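PDB 3GHJ: putative integron gene cassette protein from Uncultured bacterium, which is of unknown function but belongs to the glyoxalase/bleomycin resistance protein/dioxygenase superfamily, and assembles as a two-chain complex whose sheets continue between subunits. Local coordinates for residues A[32-37]-A[128-133]; A[85-90]-A[132-137]. The protein carries 1 engineered substitution. All blocks are in the same frame, centred on the assembly; numbering follows the deposited sequence. Where two conformers were deposited one is given.

In the fold
Both contacts end on the stretch around Asn132 and Gly133, and their centres lie about 6 Å apart. Contact 1 sets the turn after strand 123-129 against the end of strand 28-36, an outermost strand of one four-stranded sheet; contact 2 pairs strands 88-93 and 135-140 in the other sheet. The two sheets share the strand order 1-4-3-2, as in the repeated modules of this superfamily. His134 ties the contacts together, its NE2 lying 2.8 Å from Lys35 O in a probable hydrogen bond, and Val34 CG2 packs 3.5 Å from Phe89 CZ. Each contact also touches the second subunit. His88 and Glu137, with Glu31 of the second subunit, cluster where relatives bind metal, a role only inferred here.

Contact 1 of 2, residues A[32-37]-A[128-133]; sequences VAVKVK and FADPNG
A type I beta turn, Asp130 to Gly133, which also contains an Asx turn, follows strand 123-129 and brings Asn132 against Val36 and Lys37 at the end of strand 28-36. The contact thereby joins one sheet of this glyoxalase-superfamily fold to the connection between two strands of the other. The turn closes with a backbone hydrogen bond from Gly133 N to Asp130 O (3.0 Å). In the Asx turn, Asp130 OD1 accepts Asn132 N at 2.8 Å; the bond is bent, with an N-H...O angle of 137°, and the donor stands above the carboxylate plane. CG of Asp130 sits between its own backbone N and carbonyl carbon (chi1 83°), which turns the carboxylate back over the turn. OD1 also receives His134 N, while OD2 is bonded to Tyr46 OH of helix 39-49, so both carboxylate oxygens are engaged in this buried place.

Across the contact, the Asn132 side chain slants over the strand end, its amide lying against CA, CB and CG1 of Val36 and beside the first carbons of Lys37. Val36 is the nearest residue in backbone register, its CA 6.1 Å from the CA of Asn132. The Lys37 chain bends away at chi2, and its NZ bonds to Lys81 O. At the start of the turn the Val34 and Asp130 side chains pass antiparallel, Val34 CG1 coming within 4.1 Å of Asp130 OD2.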
# COMPACT_ATOMS: atom_id res chain seq x y z
N VAL A 32 -3.30 -1.76 2.07
CA VAL A 32 -3.16 -0.39 2.53
C VAL A 32 -4.46 0.06 3.19
O VAL A 32 -5.55 -0.31 2.75
CB VAL A 32 -2.85 0.58 1.37
CG1 VAL A 32 -1.47 0.30 0.81
CG2 VAL A 32 -3.90 0.46 0.28
N ALA A 33 -4.33 0.85 4.25
CA ALA A 33 -5.49 1.52 4.86
C ALA A 33 -5.64 2.88 4.21
O ALA A 33 -4.67 3.63 4.07
CB ALA A 33 -5.30 1.65 6.36
N VAL A 34 -6.86 3.18 3.79
CA VAL A 34 -7.17 4.42 3.07
C VAL A 34 -8.19 5.21 3.88
O VAL A 34 -9.30 4.73 4.12
CB VAL A 34 -7.76 4.11 1.69
CG1 VAL A 34 -8.00 5.40 0.92
CG2 VAL A 34 -6.81 3.19 0.91
N LYS A 35 -7.81 6.41 4.31
CA LYS A 35 -8.74 7.28 5.03
C LYS A 35 -9.72 7.90 4.06
O LYS A 35 -9.32 8.48 3.05
CB LYS A 35 -7.98 8.38 5.78
CG LYS A 35 -6.92 7.87 6.74
CD LYS A 35 -7.53 6.98 7.82
CE LYS A 35 -6.47 6.57 8.84
NZ LYS A 35 -7.07 5.81 9.97
N VAL A 36 -11.01 7.77 4.35
CA VAL A 36 -12.04 8.26 3.44
C VAL A 36 -13.01 9.20 4.15
O VAL A 36 -13.32 9.02 5.32
CB VAL A 36 -12.82 7.10 2.78
CG1 VAL A 36 -11.85 6.13 2.11
CG2 VAL A 36 -13.70 6.36 3.79
N LYS A 37 -13.50 10.19 3.41
CA LYS A 37 -14.47 11.14 3.97
C LYS A 37 -15.87 10.53 4.14
O LYS A 37 -16.59 10.88 5.07
CB LYS A 37 -14.54 12.40 3.11
CG LYS A 37 -13.32 13.30 3.25
CD LYS A 37 -13.29 14.02 4.60
CE LYS A 37 -12.11 14.99 4.68
NZ LYS A 37 -12.22 15.89 5.86
N PHE A 128 -4.64 8.79 -11.27
CA PHE A 128 -6.02 9.26 -11.14
C PHE A 128 -6.34 9.41 -9.67
O PHE A 128 -5.60 8.93 -8.80
CB PHE A 128 -7.00 8.29 -11.81
CG PHE A 128 -6.99 6.89 -11.22
CD1 PHE A 128 -6.03 5.97 -11.61
CD2 PHE A 128 -7.94 6.51 -10.28
CE1 PHE A 128 -6.02 4.68 -11.08
CE2 PHE A 128 -7.94 5.23 -9.74
CZ PHE A 128 -6.98 4.31 -10.14
N ALA A 129 -7.45 10.08 -9.38
CA ALA A 129 -7.90 10.34 -8.02
C ALA A 129 -9.04 9.43 -7.60
O ALA A 129 -9.86 9.02 -8.42
CB ALA A 129 -8.33 11.81 -7.89
N ASP A 130 -9.09 9.09 -6.31
CA ASP A 130 -10.30 8.52 -5.74
C ASP A 130 -11.21 9.67 -5.27
O ASP A 130 -10.87 10.85 -5.48
CB ASP A 130 -9.97 7.47 -4.65
CG ASP A 130 -9.69 8.07 -3.28
OD1 ASP A 130 -9.48 9.30 -3.17
OD2 ASP A 130 -9.66 7.28 -2.32
N PRO A 131 -12.38 9.36 -4.69
CA PRO A 131 -13.30 10.45 -4.33
C PRO A 131 -12.75 11.39 -3.26
O PRO A 131 -13.28 12.49 -3.07
CB PRO A 131 -14.52 9.70 -3.78
CG PRO A 131 -14.50 8.40 -4.52
CD PRO A 131 -13.03 8.04 -4.61
N ASN A 132 -11.69 10.97 -2.58
CA ASN A 132 -11.07 11.75 -1.52
C ASN A 132 -9.91 12.57 -2.04
O ASN A 132 -9.24 13.27 -1.27
CB ASN A 132 -10.55 10.79 -0.46
CG ASN A 132 -11.61 9.79 -0.05
OD1 ASN A 132 -11.54 8.59 -0.39
ND2 ASN A 132 -12.60 10.27 0.66
N GLY A 133 -9.62 12.46 -3.33
CA GLY A 133 -8.47 13.14 -3.89
C GLY A 133 -7.16 12.45 -3.59
O GLY A 133 -6.09 13.04 -3.78

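Contact 2 of 2, residues A[85-90]-A[132-137]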
# COMPACT_ATOMS: atom_id res chain seq x y z
N GLN A 85 -5.37 14.23 4.74
CA GLN A 85 -4.03 14.19 4.21
C GLN A 85 -3.99 13.28 2.99
O GLN A 85 -4.50 12.22 3.04
CB GLN A 85 -3.02 13.68 5.26
CG GLN A 85 -2.43 14.79 6.13
CD GLN A 85 -1.09 14.41 6.77
OE1 GLN A 85 -0.42 13.47 6.38
NE2 GLN A 85 -0.75 15.13 7.77
N GLN A 86 -3.36 13.75 1.94
CA GLN A 86 -3.30 12.97 0.72
C GLN A 86 -2.46 11.71 0.90
O GLN A 86 -1.38 11.76 1.49
CB GLN A 86 -2.75 13.78 -0.45
CG GLN A 86 -3.08 13.13 -1.79
CD GLN A 86 -2.66 13.96 -2.97
OE1 GLN A 86 -3.47 14.23 -3.87
NE2 GLN A 86 -1.41 14.37 -2.99
N GLN A 87 -2.97 10.61 0.38
CA GLN A 87 -2.24 9.37 0.32
C GLN A 87 -1.87 9.05 -1.14
O GLN A 87 -2.50 9.51 -2.04
CB GLN A 87 -3.09 8.25 0.90
CG GLN A 87 -3.33 8.40 2.38
CD GLN A 87 -4.20 7.31 2.97
OE1 GLN A 87 -5.20 7.58 3.53
NE2 GLN A 87 -3.75 6.10 2.87
N HIS A 88 -0.83 8.24 -1.28
CA HIS A 88 -0.44 7.70 -2.56
C HIS A 88 -0.17 6.22 -2.46
O HIS A 88 0.55 5.80 -1.64
CB HIS A 88 0.82 8.36 -3.17
CG HIS A 88 1.33 7.61 -4.37
ND1 HIS A 88 0.65 7.56 -5.56
CD2 HIS A 88 2.42 6.82 -4.54
CE1 HIS A 88 1.29 6.79 -6.41
NE2 HIS A 88 2.36 6.31 -5.80
N PHE A 89 -0.77 5.48 -3.39
CA PHE A 89 -0.54 4.08 -3.56
C PHE A 89 -0.86 3.65 -4.98
O PHE A 89 -1.57 4.32 -5.65
CB PHE A 89 -1.34 3.23 -2.53
CG PHE A 89 -2.78 3.64 -2.37
CD1 PHE A 89 -3.13 4.59 -1.47
CD2 PHE A 89 -3.75 3.03 -3.10
CE1 PHE A 89 -4.42 4.99 -1.34
CE2 PHE A 89 -5.04 3.43 -2.95
CZ PHE A 89 -5.38 4.38 -2.09
N SER A 90 -0.34 2.51 -5.39
CA SER A 90 -0.58 2.05 -6.75
C SER A 90 -0.93 0.58 -6.80
O SER A 90 -0.57 -0.20 -5.90
CB SER A 90 0.63 2.32 -7.65
OG SER A 90 1.57 1.27 -7.55
N ASN A 132 -11.69 10.97 -2.58
CA ASN A 132 -11.07 11.75 -1.52
C ASN A 132 -9.91 12.57 -2.04
O ASN A 132 -9.24 13.27 -1.27
CB ASN A 132 -10.55 10.79 -0.46
CG ASN A 132 -11.61 9.79 -0.05
OD1 ASN A 132 -11.54 8.59 -0.39
ND2 ASN A 132 -12.60 10.27 0.66
N GLY A 133 -9.62 12.46 -3.33
CA GLY A 133 -8.47 13.14 -3.89
C GLY A 133 -7.16 12.45 -3.59
O GLY A 133 -6.09 13.04 -3.78
N HIS A 134 -7.21 11.21 -3.13
CA HIS A 134 -5.95 10.49 -2.99
C HIS A 134 -5.34 10.27 -4.36
O HIS A 134 -6.05 10.19 -5.38
CB HIS A 134 -6.15 9.16 -2.27
CG HIS A 134 -6.53 9.34 -0.84
ND1 HIS A 134 -5.88 10.22 -0.01
CD2 HIS A 134 -7.52 8.78 -0.10
CE1 HIS A 134 -6.44 10.19 1.19
NE2 HIS A 134 -7.43 9.31 1.16
N ALA A 135 -4.01 10.19 -4.38
CA ALA A 135 -3.28 10.03 -5.62
C ALA A 135 -3.10 8.55 -5.91
O ALA A 135 -2.16 7.91 -5.41
CB ALA A 135 -1.92 10.72 -5.51
N LEU A 136 -4.02 7.99 -6.68
CA LEU A 136 -3.95 6.58 -7.06
C LEU A 136 -3.19 6.41 -8.36
O LEU A 136 -3.00 7.36 -9.12
CB LEU A 136 -5.36 5.97 -7.17
CG LEU A 136 -6.00 5.48 -5.86
CD1 LEU A 136 -6.11 6.61 -4.85
CD2 LEU A 136 -7.36 4.85 -6.14
N GLU A 137 -2.76 5.19 -8.61
CA GLU A 137 -1.91 4.89 -9.75
C GLU A 137 -2.11 3.44 -10.15
O GLU A 137 -2.36 2.58 -9.30
CB GLU A 137 -0.45 5.17 -9.37
CG GLU A 137 0.58 4.75 -10.41
CD GLU A 137 2.01 4.89 -9.92
OE1 GLU A 137 2.23 5.53 -8.86
OE2 GLU A 137 2.91 4.35 -10.59
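The His134 ring carries the Gln87 side chain over one face and meets Gln85 O and Gln86 CA at its edge, in plane. CB of Gln87 makes a CH-pi contact 4.0 Å from the centroid of the His134 ring, and the two side chains run side by side in the same direction, amide and imidazole planes 62° apart. The His88 ring is met at its edge by Glu137 OE1, with ring and carboxylate nearly coplanar and OE1 2.9 Å from His88 CE1. At the Phe89 ring, Leu136 CD1 approaches obliquely, 3.6 Å from CZ.

These groups flank the parallel pairing of strands 88-93 and 135-140. His134 ND1 accepts Gln87 N at 3.0 Å, a side-chain acceptor one residue before the His88-Ala135 bridge, the donor tilted 34° from the ring plane. Next comes Ala135 N to Gln87 O (2.9 Å), nearly straight on to the carbonyl. Ala135 O receives His88 ND1 at 2.8 Å from above the carbonyl plane, and a weak bond from Phe89 N. With CG anti to its own backbone N (chi1 170°), the His88 ring swings across to this oxygen.

His134 NE2 bonds to Lys35 O, Gln87 OE1 to Lys35 N and Gln87 NE2 to Ala33 O, tying strand 28-36 to this pair. His88 NE2 is hydrogen-bonded to Glu31 OE2 of the second subunit, which also lies close to Glu137 OE1; Glu137 OE2 is hydrogen-bonded to Thr139 OG1 and Ser125 OG.

Because ND1 accepts and NE2 donates, His134 is probably a neutral NE2-H tautomer. The meeting of His88 and Glu137 with Glu31 of the second subunit is consistent with the metal site of this superfamily, though such a role is only inferred.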